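Long-range contacts in sulfite dehydrogenase (Paracoccus pantotrophus, PDB 2XTS), which catalyses the oxidation of protein-bound sulfane sulfur at a molybdenum-molybdopterin centre and probably passes the electrons on to heme c of its cytochrome partner: residues R88-G93 and V227-I232; L94-L99 and G161-G166; G180-M185 and K235-R240. All coordinates share one frame; numbering follows the deposited sequence. Where two conformers were deposited one is given.

Interaction 1: R88-G93 and V227-I232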
loop_
_atom_site.group_PDB
_atom_site.type_symbol
_atom_site.label_atom_id
_atom_site.label_comp_id
_atom_site.label_asym_id
_atom_site.label_seq_id
_atom_site.Cartn_x
_atom_site.Cartn_y
_atom_site.Cartn_z
ATOM N N ARG A 88 9.211 23.613 8.026
ATOM C CA ARG A 88 8.627 24.894 7.646
ATOM C C ARG A 88 8.483 24.929 6.134
ATOM O O ARG A 88 9.373 24.476 5.419
ATOM C CB ARG A 88 9.526 26.054 8.073
ATOM C CG ARG A 88 9.765 26.213 9.567
ATOM C CD ARG A 88 8.519 26.641 10.330
ATOM N NE ARG A 88 8.862 26.929 11.714
ATOM C CZ ARG A 88 8.962 26.019 12.677
ATOM N NH1 ARG A 88 8.705 24.731 12.439
ATOM N NH2 ARG A 88 9.293 26.403 13.906
ATOM N N LEU A 89 7.374 25.484 5.648
ATOM C CA LEU A 89 7.165 25.723 4.218
ATOM C C LEU A 89 6.992 27.216 3.986
ATOM O O LEU A 89 6.126 27.842 4.577
ATOM C CB LEU A 89 5.930 24.975 3.695
ATOM C CG LEU A 89 5.554 25.204 2.221
ATOM C CD1 LEU A 89 6.655 24.594 1.349
ATOM C CD2 LEU A 89 4.205 24.610 1.855
ATOM N N MET A 90 7.793 27.751 3.085
ATOM C CA MET A 90 7.792 29.166 2.749
ATOM C C MET A 90 7.253 29.340 1.354
ATOM O O MET A 90 7.565 28.562 0.458
ATOM C CB MET A 90 9.216 29.717 2.836
ATOM C CG MET A 90 9.372 31.160 2.371
ATOM S SD MET A 90 11.081 31.790 2.462
ATOM C CE MET A 90 11.265 31.816 4.239
ATOM N N ILE A 91 6.414 30.364 1.170
ATOM C CA ILE A 91 5.985 30.819 -0.164
ATOM C C ILE A 91 6.407 32.266 -0.302
ATOM O O ILE A 91 6.055 33.086 0.540
ATOM C CB ILE A 91 4.462 30.694 -0.386
ATOM C CG1 ILE A 91 4.021 29.237 -0.202
ATOM C CG2 ILE A 91 4.101 31.147 -1.782
ATOM C CD1 ILE A 91 2.547 28.948 -0.449
ATOM N N ASN A 92 7.193 32.573 -1.329
ATOM C CA ASN A 92 7.727 33.932 -1.484
ATOM C C ASN A 92 7.871 34.273 -2.953
ATOM O O ASN A 92 7.537 33.478 -3.830
ATOM C CB ASN A 92 9.051 34.113 -0.716
ATOM C CG ASN A 92 10.237 33.495 -1.424
ATOM O OD1 ASN A 92 10.321 32.275 -1.562
ATOM N ND2 ASN A 92 11.182 34.325 -1.831
ATOM N N GLY A 93 8.300 35.492 -3.225
ATOM C CA GLY A 93 8.540 35.964 -4.584
ATOM C C GLY A 93 7.402 36.842 -5.051
ATOM O O GLY A 93 6.962 37.747 -4.323
ATOM N N VAL A 227 9.932 19.267 0.956
ATOM C CA VAL A 227 9.808 20.559 0.292
ATOM C C VAL A 227 9.775 21.694 1.310
ATOM O O VAL A 227 8.992 21.658 2.253
ATOM C CB VAL A 227 8.588 20.636 -0.651
ATOM C CG1 VAL A 227 8.826 21.695 -1.734
ATOM C CG2 VAL A 227 8.363 19.367 -1.358
ATOM N N ARG A 228 10.642 22.683 1.125
ATOM C CA ARG A 228 10.731 23.800 2.070
ATOM C C ARG A 228 10.317 25.155 1.539
ATOM O O ARG A 228 9.968 26.050 2.319
ATOM C CB ARG A 228 12.153 23.918 2.643
ATOM C CG ARG A 228 13.121 24.700 1.799
ATOM C CD ARG A 228 14.396 24.939 2.534
ATOM N NE ARG A 228 15.259 25.872 1.811
ATOM C CZ ARG A 228 16.460 26.258 2.225
ATOM N NH1 ARG A 228 17.000 25.741 3.330
ATOM N NH2 ARG A 228 17.128 27.161 1.524
ATOM N N ARG A 229 10.344 25.333 0.222
ATOM C CA ARG A 229 10.066 26.660 -0.333
ATOM C C ARG A 229 9.506 26.566 -1.736
ATOM O O ARG A 229 9.951 25.756 -2.541
ATOM C CB ARG A 229 11.326 27.542 -0.321
ATOM C CG ARG A 229 11.113 28.993 -0.725
ATOM C CD ARG A 229 12.362 29.820 -0.514
ATOM N NE ARG A 229 13.357 29.572 -1.552
ATOM C CZ ARG A 229 13.325 30.117 -2.769
ATOM N NH1 ARG A 229 12.344 30.930 -3.135
ATOM N NH2 ARG A 229 14.284 29.852 -3.643
ATOM N N LEU A 230 8.478 27.377 -1.974
ATOM C CA LEU A 230 7.853 27.615 -3.273
ATOM C C LEU A 230 8.061 29.093 -3.601
ATOM O O LEU A 230 7.463 29.971 -2.972
ATOM C CB LEU A 230 6.364 27.266 -3.254
ATOM C CG LEU A 230 5.971 25.915 -2.670
ATOM C CD1 LEU A 230 4.442 25.794 -2.653
ATOM C CD2 LEU A 230 6.611 24.764 -3.454
ATOM N N GLY A 231 8.933 29.362 -4.552
ATOM C CA GLY A 231 9.244 30.728 -4.967
ATOM C C GLY A 231 8.558 31.028 -6.267
ATOM O O GLY A 231 8.596 30.221 -7.188
ATOM N N ILE A 232 7.928 32.191 -6.370
ATOM C CA ILE A 232 7.217 32.561 -7.591
ATOM C C ILE A 232 8.044 33.606 -8.323
ATOM O O ILE A 232 8.329 34.653 -7.772
ATOM C CB ILE A 232 5.828 33.115 -7.279
ATOM C CG1 ILE A 232 5.029 32.131 -6.396
ATOM C CG2 ILE A 232 5.098 33.422 -8.584
ATOM C CD1 ILE A 232 4.920 30.699 -6.944
#
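Met90 and Asn92 meet Arg229 and Gly231 on two neighbouring parallel strands, 89-93 and 227-232, whose axes run 8° apart and approach to 4.5 Å. The bonds follow the parallel pattern: Met90 brackets Arg229, its N bonding to Arg228 O and its O accepting Leu230 N at 2.9 Å, and Asn92 brackets Gly231 likewise through Leu230 O and Ile232 N. Arg229 carries the polar side-chain contact. Arg229 NH1 gives a fairly straight bond (156°) to Asn92 OD1 at 2.9 Å, meeting a lone pair in the amide plane while OD1 lies at the guanidinium edge; the two flat groups are turned 61° apart. CG of Asn92 sits between its backbone N and carbonyl carbon, which swings the amide over towards Arg229. The two strands are neighbours within a mixed sheet of the molybdopterin-binding domain, with strand 99-101 beyond 89-93 and strand 168-173 beyond 227-232, where Arg228 and Arg229 both face Glu172 in a classic beta bulge and both salt-bridge its carboxylate. Met90 lies alongside Arg229 and points the same way, Met90 SD to Arg229 CD 3.8 Å. A side chain at Gly231 would run into Arg229 NH1. On the face of Ile91 and Leu230 the contact is apolar: Ile91 CG1 comes to 4.2 Å from Leu230 CD1, and Leu89 CD1 to 4.3 Å from Leu230 CG. Helix 153-160 covers Ile91 here, whereas the Arg229 face meets the cytochrome chain, whose Asp18 accepts a hydrogen bond from Asn92 ND2.

Interaction 2: L94-L99 and G161-G166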
loop_
_atom_site.group_PDB
_atom_site.type_symbol
_atom_site.label_atom_id
_atom_site.label_comp_id
_atom_site.label_asym_id
_atom_site.label_seq_id
_atom_site.Cartn_x
_atom_site.Cartn_y
_atom_site.Cartn_z
ATOM N N LEU A 94 6.915 36.579 -6.254
ATOM C CA LEU A 94 5.863 37.404 -6.875
ATOM C C LEU A 94 4.491 37.019 -6.315
ATOM O O LEU A 94 3.620 36.493 -7.017
ATOM C CB LEU A 94 5.933 37.324 -8.409
ATOM C CG LEU A 94 7.148 38.016 -9.014
ATOM C CD1 LEU A 94 7.282 37.628 -10.475
ATOM C CD2 LEU A 94 7.050 39.534 -8.872
ATOM N N VAL A 95 4.346 37.261 -5.013
ATOM C CA VAL A 95 3.120 37.029 -4.273
ATOM C C VAL A 95 2.763 38.282 -3.498
ATOM O O VAL A 95 3.631 39.093 -3.170
ATOM C CB VAL A 95 3.251 35.834 -3.312
ATOM C CG1 VAL A 95 3.451 34.536 -4.107
ATOM C CG2 VAL A 95 4.364 36.043 -2.297
ATOM N N GLU A 96 1.479 38.423 -3.195
ATOM C CA GLU A 96 1.022 39.594 -2.444
ATOM C C GLU A 96 1.508 39.584 -1.011
ATOM O O GLU A 96 1.851 40.622 -0.464
ATOM C CB GLU A 96 -0.504 39.716 -2.473
ATOM C CG GLU A 96 -1.092 39.889 -3.863
ATOM C CD GLU A 96 -0.776 41.237 -4.494
ATOM O OE1 GLU A 96 -1.048 41.391 -5.705
ATOM O OE2 GLU A 96 -0.263 42.147 -3.801
ATOM N N LYS A 97 1.578 38.406 -0.399
ATOM C CA LYS A 97 2.091 38.269 0.961
ATOM C C LYS A 97 2.906 36.982 1.050
ATOM O O LYS A 97 2.341 35.904 0.885
ATOM C CB LYS A 97 0.946 38.219 1.987
ATOM C CG LYS A 97 1.424 38.247 3.431
ATOM C CD LYS A 97 0.287 38.173 4.425
ATOM C CE LYS A 97 -0.385 39.513 4.623
ATOM N NZ LYS A 97 -1.407 39.402 5.704
ATOM N N PRO A 98 4.221 37.086 1.296
ATOM C CA PRO A 98 5.000 35.868 1.466
ATOM C C PRO A 98 4.636 35.239 2.800
ATOM O O PRO A 98 4.418 35.949 3.790
ATOM C CB PRO A 98 6.430 36.367 1.480
ATOM C CG PRO A 98 6.326 37.752 2.056
ATOM C CD PRO A 98 5.029 38.285 1.560
ATOM N N LEU A 99 4.597 33.913 2.841
ATOM C CA LEU A 99 4.089 33.169 4.002
ATOM C C LEU A 99 5.049 32.098 4.498
ATOM O O LEU A 99 5.847 31.569 3.732
ATOM C CB LEU A 99 2.749 32.498 3.676
ATOM C CG LEU A 99 1.592 33.444 3.344
ATOM C CD1 LEU A 99 0.381 32.677 2.850
ATOM C CD2 LEU A 99 1.230 34.384 4.506
ATOM N N GLY A 161 -1.381 34.742 -2.584
ATOM C CA GLY A 161 -1.864 35.625 -3.633
ATOM C C GLY A 161 -0.827 35.807 -4.737
ATOM O O GLY A 161 -0.001 36.703 -4.701
ATOM N N VAL A 162 -0.882 34.962 -5.749
ATOM C CA VAL A 162 0.101 35.010 -6.832
ATOM C C VAL A 162 -0.138 36.238 -7.709
ATOM O O VAL A 162 -1.251 36.448 -8.181
ATOM C CB VAL A 162 0.044 33.737 -7.711
ATOM C CG1 VAL A 162 1.045 33.816 -8.859
ATOM C CG2 VAL A 162 0.326 32.495 -6.870
ATOM N N LYS A 163 0.902 37.036 -7.946
ATOM C CA LYS A 163 0.785 38.225 -8.808
ATOM C C LYS A 163 0.715 37.796 -10.278
ATOM O O LYS A 163 1.247 36.746 -10.632
ATOM C CB LYS A 163 1.967 39.162 -8.570
ATOM C CG LYS A 163 1.933 39.879 -7.233
ATOM C CD LYS A 163 3.230 40.626 -6.939
ATOM C CE LYS A 163 3.056 41.585 -5.767
ATOM N NZ LYS A 163 4.280 42.402 -5.537
ATOM N N PRO A 164 0.091 38.608 -11.148
ATOM C CA PRO A 164 -0.011 38.216 -12.564
ATOM C C PRO A 164 1.325 37.982 -13.285
ATOM O O PRO A 164 1.376 37.198 -14.228
ATOM C CB PRO A 164 -0.779 39.382 -13.201
ATOM C CG PRO A 164 -1.527 39.987 -12.077
ATOM C CD PRO A 164 -0.700 39.816 -10.848
ATOM N N GLU A 165 2.382 38.640 -12.821
ATOM C CA GLU A 165 3.710 38.476 -13.377
ATOM C C GLU A 165 4.358 37.147 -12.984
ATOM O O GLU A 165 5.364 36.753 -13.587
ATOM C CB GLU A 165 4.597 39.637 -12.932
ATOM C CG GLU A 165 4.152 41.006 -13.433
ATOM C CD GLU A 165 3.057 41.692 -12.587
ATOM O OE1 GLU A 165 2.725 41.252 -11.458
ATOM O OE2 GLU A 165 2.521 42.716 -13.075
ATOM N N GLY A 166 3.765 36.453 -12.014
ATOM C CA GLY A 166 4.318 35.193 -11.517
ATOM C C GLY A 166 3.985 34.016 -12.406
ATOM O O GLY A 166 2.975 33.332 -12.191
#
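Two backbone hydrogen bonds tie Leu94 and Glu96 to the far loop. Lys163 N bonds Leu94 O almost straight (170°) at 2.9 Å, and Glu96 N reaches Gly161 O at 2.7 Å. The same Gly161 O takes a CA-H...O contact from Val95 CA at 3.2 Å, so two neighbouring residues grip it. Together these bonds make a single bridge between Val95 and Val162. Gly161, the first residue to leave helix 153-160, has positive phi (84°), a conformation that favours glycine, and its carbonyl faces the 94-99 loop.

The packing sets aliphatic carbons against backbone and carboxylate oxygens. Lys163 points toward the other loop with its chain extended beyond CG, laying the methylenes across Leu94 and Val95; Lys163 CE comes to 3.6 Å from Val95 O. Glu96 crosses this chain at about a right angle, Glu96 OE1 touching Lys163 CG at 3.7 Å. Leu94 lies against the end of the turn, Leu94 CD1 3.8 Å from Glu165 O and close to Gly166 CA.

Charge plays a looser part. Glu96 OE2 and Lys163 NZ stand 4.9 Å apart, too far for a salt bridge; their attraction is likely to be only a mild bias, since the carboxylate of Glu96 lies against the methylenes of Lys163 and not its amine.

A type I turn from Lys163 to Gly166, closed by Gly166 N to Lys163 O, carries the chain on towards strand 168-173. The contact thus joins a helix-to-strand connection to the loop of the beta hairpin 89-93/99-101, at the rim of the mixed sheet, which Leu99 extends by pairing with a strand of the cytochrome chain.

Interaction 3: G180-M185 and K235-R240. With HEC (heme c), chain K.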
loop_
_atom_site.group_PDB
_atom_site.type_symbol
_atom_site.label_atom_id
_atom_site.label_comp_id
_atom_site.label_asym_id
_atom_site.label_seq_id
_atom_site.Cartn_x
_atom_site.Cartn_y
_atom_site.Cartn_z
ATOM N N GLY A 180 16.323 22.031 -6.543
ATOM C CA GLY A 180 15.420 23.068 -7.012
ATOM C C GLY A 180 15.035 22.832 -8.453
ATOM O O GLY A 180 15.882 22.537 -9.280
ATOM N N ARG A 181 13.742 22.979 -8.743
ATOM C CA ARG A 181 13.201 22.817 -10.076
ATOM C C ARG A 181 12.145 23.878 -10.353
ATOM O O ARG A 181 11.363 24.236 -9.470
ATOM C CB ARG A 181 12.587 21.413 -10.286
ATOM C CG ARG A 181 13.593 20.282 -10.411
ATOM C CD ARG A 181 14.512 20.442 -11.601
ATOM N NE ARG A 181 13.845 20.483 -12.882
ATOM C CZ ARG A 181 13.601 19.460 -13.688
ATOM N NH1 ARG A 181 13.937 18.228 -13.374
ATOM N NH2 ARG A 181 13.023 19.676 -14.850
ATOM N N SER A 182 12.087 24.305 -11.616
ATOM C CA SER A 182 11.136 25.296 -12.096
ATOM C C SER A 182 9.937 24.660 -12.789
ATOM O O SER A 182 10.079 23.748 -13.610
ATOM C CB SER A 182 11.824 26.199 -13.091
ATOM O OG SER A 182 12.961 26.817 -12.530
ATOM N N PHE A 183 8.738 25.167 -12.481
ATOM C CA PHE A 183 7.486 24.663 -13.047
ATOM C C PHE A 183 6.719 25.814 -13.696
ATOM O O PHE A 183 6.591 26.874 -13.093
ATOM C CB PHE A 183 6.570 24.168 -11.921
ATOM C CG PHE A 183 7.058 22.991 -11.154
ATOM C CD1 PHE A 183 8.063 23.114 -10.237
ATOM C CD2 PHE A 183 6.448 21.760 -11.297
ATOM C CE1 PHE A 183 8.481 22.003 -9.508
ATOM C CE2 PHE A 183 6.840 20.666 -10.544
ATOM C CZ PHE A 183 7.875 20.783 -9.673
ATOM N N PRO A 184 6.125 25.590 -14.871
ATOM C CA PRO A 184 5.195 26.597 -15.372
ATOM C C PRO A 184 3.938 26.653 -14.515
ATOM O O PRO A 184 3.441 25.624 -14.071
ATOM C CB PRO A 184 4.866 26.097 -16.777
ATOM C CG PRO A 184 5.045 24.656 -16.709
ATOM C CD PRO A 184 6.113 24.380 -15.715
ATOM N N MET A 185 3.391 27.848 -14.332
ATOM C CA MET A 185 2.241 28.015 -13.446
ATOM C C MET A 185 1.031 27.200 -13.913
ATOM O O MET A 185 0.272 26.720 -13.096
ATOM C CB MET A 185 1.868 29.505 -13.325
ATOM C CG MET A 185 0.993 29.884 -12.128
ATOM S SD MET A 185 1.634 29.377 -10.498
ATOM C CE MET A 185 3.289 30.009 -10.526
ATOM N N LYS A 235 10.348 34.089 -14.541
ATOM C CA LYS A 235 11.070 33.241 -15.501
ATOM C C LYS A 235 11.593 32.012 -14.784
ATOM O O LYS A 235 11.644 31.999 -13.568
ATOM C CB LYS A 235 12.241 33.971 -16.157
ATOM C CG LYS A 235 13.229 34.549 -15.219
ATOM C CD LYS A 235 14.283 35.359 -15.959
ATOM C CE LYS A 235 13.682 36.475 -16.826
ATOM N NZ LYS A 235 14.632 37.561 -17.277
ATOM N N ALA A 236 11.987 30.994 -15.545
ATOM C CA ALA A 236 12.541 29.791 -14.980
ATOM C C ALA A 236 13.865 30.127 -14.300
ATOM O O ALA A 236 14.620 30.979 -14.777
ATOM C CB ALA A 236 12.738 28.750 -16.072
ATOM N N VAL A 237 14.180 29.442 -13.216
ATOM C CA VAL A 237 15.441 29.681 -12.551
ATOM C C VAL A 237 16.634 29.128 -13.362
ATOM O O VAL A 237 17.709 29.705 -13.364
ATOM C CB VAL A 237 15.407 29.086 -11.122
ATOM C CG1 VAL A 237 16.780 29.138 -10.471
ATOM C CG2 VAL A 237 14.323 29.793 -10.298
ATOM N N GLU A 238 16.410 28.012 -14.056
ATOM C CA GLU A 238 17.467 27.294 -14.799
ATOM C C GLU A 238 18.542 26.841 -13.819
ATOM O O GLU A 238 19.740 27.141 -13.923
ATOM C CB GLU A 238 18.021 28.094 -15.974
ATOM C CG GLU A 238 16.933 28.620 -16.901
ATOM C CD GLU A 238 16.333 27.589 -17.832
ATOM O OE1 GLU A 238 16.149 26.418 -17.442
ATOM O OE2 GLU A 238 16.030 27.986 -18.970
ATOM N N SER A 239 18.063 26.117 -12.830
ATOM C CA SER A 239 18.883 25.533 -11.806
ATOM C C SER A 239 19.708 24.341 -12.296
ATOM O O SER A 239 19.547 23.868 -13.421
ATOM C CB SER A 239 17.977 25.087 -10.684
ATOM O OG SER A 239 17.145 24.052 -11.189
ATOM N N ARG A 240 20.602 23.855 -11.451
ATOM C CA ARG A 240 21.496 22.752 -11.828
ATOM C C ARG A 240 20.726 21.533 -12.335
ATOM O O ARG A 240 21.132 20.892 -13.316
ATOM C CB ARG A 240 22.410 22.416 -10.643
ATOM C CG ARG A 240 23.527 21.420 -10.921
ATOM C CD ARG A 240 23.170 19.985 -10.660
ATOM N NE ARG A 240 24.342 19.158 -10.833
ATOM C CZ ARG A 240 24.505 17.939 -10.327
ATOM N NH1 ARG A 240 23.549 17.361 -9.621
ATOM N NH2 ARG A 240 25.633 17.295 -10.536
HETATM FE FE HEC K . 31.257 19.355 -5.788
HETATM C CHA HEC K . 28.908 18.411 -8.052
HETATM C CHB HEC K . 31.424 22.423 -7.262
HETATM C CHC HEC K . 33.311 20.384 -3.343
HETATM C CHD HEC K . 31.576 16.170 -4.731
HETATM N NA HEC K . 30.347 20.245 -7.349
HETATM C C1A HEC K . 29.442 19.651 -8.197
HETATM C C2A HEC K . 29.108 20.568 -9.262
HETATM C C3A HEC K . 29.814 21.685 -9.035
HETATM C C4A HEC K . 30.594 21.492 -7.833
HETATM C CMA HEC K . 29.833 22.994 -9.855
HETATM C CAA HEC K . 28.122 20.263 -10.421
HETATM C CBA HEC K . 28.801 19.459 -11.529
HETATM C CGA HEC K . 27.907 19.225 -12.712
HETATM O O1A HEC K . 26.693 19.088 -12.550
HETATM O O2A HEC K . 28.488 19.232 -13.823
HETATM N NB HEC K . 32.145 21.062 -5.349
HETATM C C1B HEC K . 32.090 22.253 -6.066
HETATM C C2B HEC K . 32.717 23.299 -5.286
HETATM C C3B HEC K . 33.273 22.728 -4.208
HETATM C C4B HEC K . 32.899 21.335 -4.219
HETATM C CMB HEC K . 32.901 24.735 -5.814
HETATM C CAB HEC K . 34.038 23.398 -3.076
HETATM C CBB HEC K . 33.212 24.589 -2.512
HETATM N NC HEC K . 32.262 18.419 -4.304
HETATM C C1C HEC K . 33.099 19.031 -3.421
HETATM C C2C HEC K . 33.662 18.033 -2.548
HETATM C C3C HEC K . 33.169 16.848 -2.933
HETATM C C4C HEC K . 32.326 17.084 -4.074
HETATM C CMC HEC K . 34.628 18.331 -1.381
HETATM C CAC HEC K . 33.441 15.424 -2.448
HETATM C CBC HEC K . 33.473 15.114 -0.995
HETATM N ND HEC K . 30.385 17.618 -6.297
HETATM C C1D HEC K . 30.579 16.421 -5.636
HETATM C C2D HEC K . 29.637 15.433 -6.095
HETATM C C3D HEC K . 28.802 16.133 -7.090
HETATM C C4D HEC K . 29.327 17.461 -7.182
HETATM C CMD HEC K . 29.415 14.002 -5.627
HETATM C CAD HEC K . 27.634 15.517 -7.840
HETATM C CBD HEC K . 26.357 15.732 -7.032
HETATM C CGD HEC K . 25.128 15.213 -7.723
HETATM O O1D HEC K . 25.187 14.860 -8.929
HETATM O O2D HEC K . 24.058 15.251 -7.084
#
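Gly180, just before strand 181-184, and Ser182 within it face Ser239 and Val237 of an irregular loop running nearly antiparallel, 156° apart over the touching parts, with no backbone-to-backbone bond between them. Serine hydroxyls bridge the gap instead. Ser239 OG, held between its own N and carbonyl carbon (chi1 65°), gives its proton to Gly180 O at 2.7 Å, approaching from above the carbonyl plane rather than along a lone pair. Two residues on, the roles reverse: Val237 N donates to Ser182 OG at 3.0 Å (152°). Glu242 OE2 also bonds Ser182 OG and accepts Ser239 N, tying both sides to one carboxylate. Around the hydroxyl the packing is light, Ser182 CB meeting Ala236 CB at 4.0 Å.

The loop then delivers Arg240 to heme c. Its guanidinium spans both propionates: Arg240 NE and NH2 each bond heme O1A at 2.9 Å, while Arg240 NH2 also reaches heme O1D at 3.0 Å and NH1 adds a weak bond to O1D. NH2 is thus shared by the two carboxylates, and the pairs of bonds fix the rotation of the guanidinium group. A leucine here would probably leave both propionates without this positive mate, with fewer bonds to fix their rotation. With Ser51, His76 and Ser244, which also hydrogen-bond the heme, Arg240 belongs to the pocket by which this chain contacts heme c, its own part being the grip on the propionates.

Interactions 1 and 3 reach the same mixed sheet of the molybdopterin-binding domain; interaction 2 joins loops at its end. Interaction 1 is buried and pairs two strands; interaction 2, nested inside the chain loop closed by interaction 1, is partly exposed and continues from the strand ends, with Leu94 N probably bonded to Ile232 O and Leu99 N to Ile91 O. Interaction 3 is buried too, at an edge strand, and its segments alternate along the chain with those of interaction 1. Met185 CE packs on Ile232 and on Gly166, touching both others. Regular backbone pairing gives way to a lone bridge with side-chain carbons packed on oxygens in interaction 2, and to hydroxyl bonds and a heme-binding arginine in interaction 3.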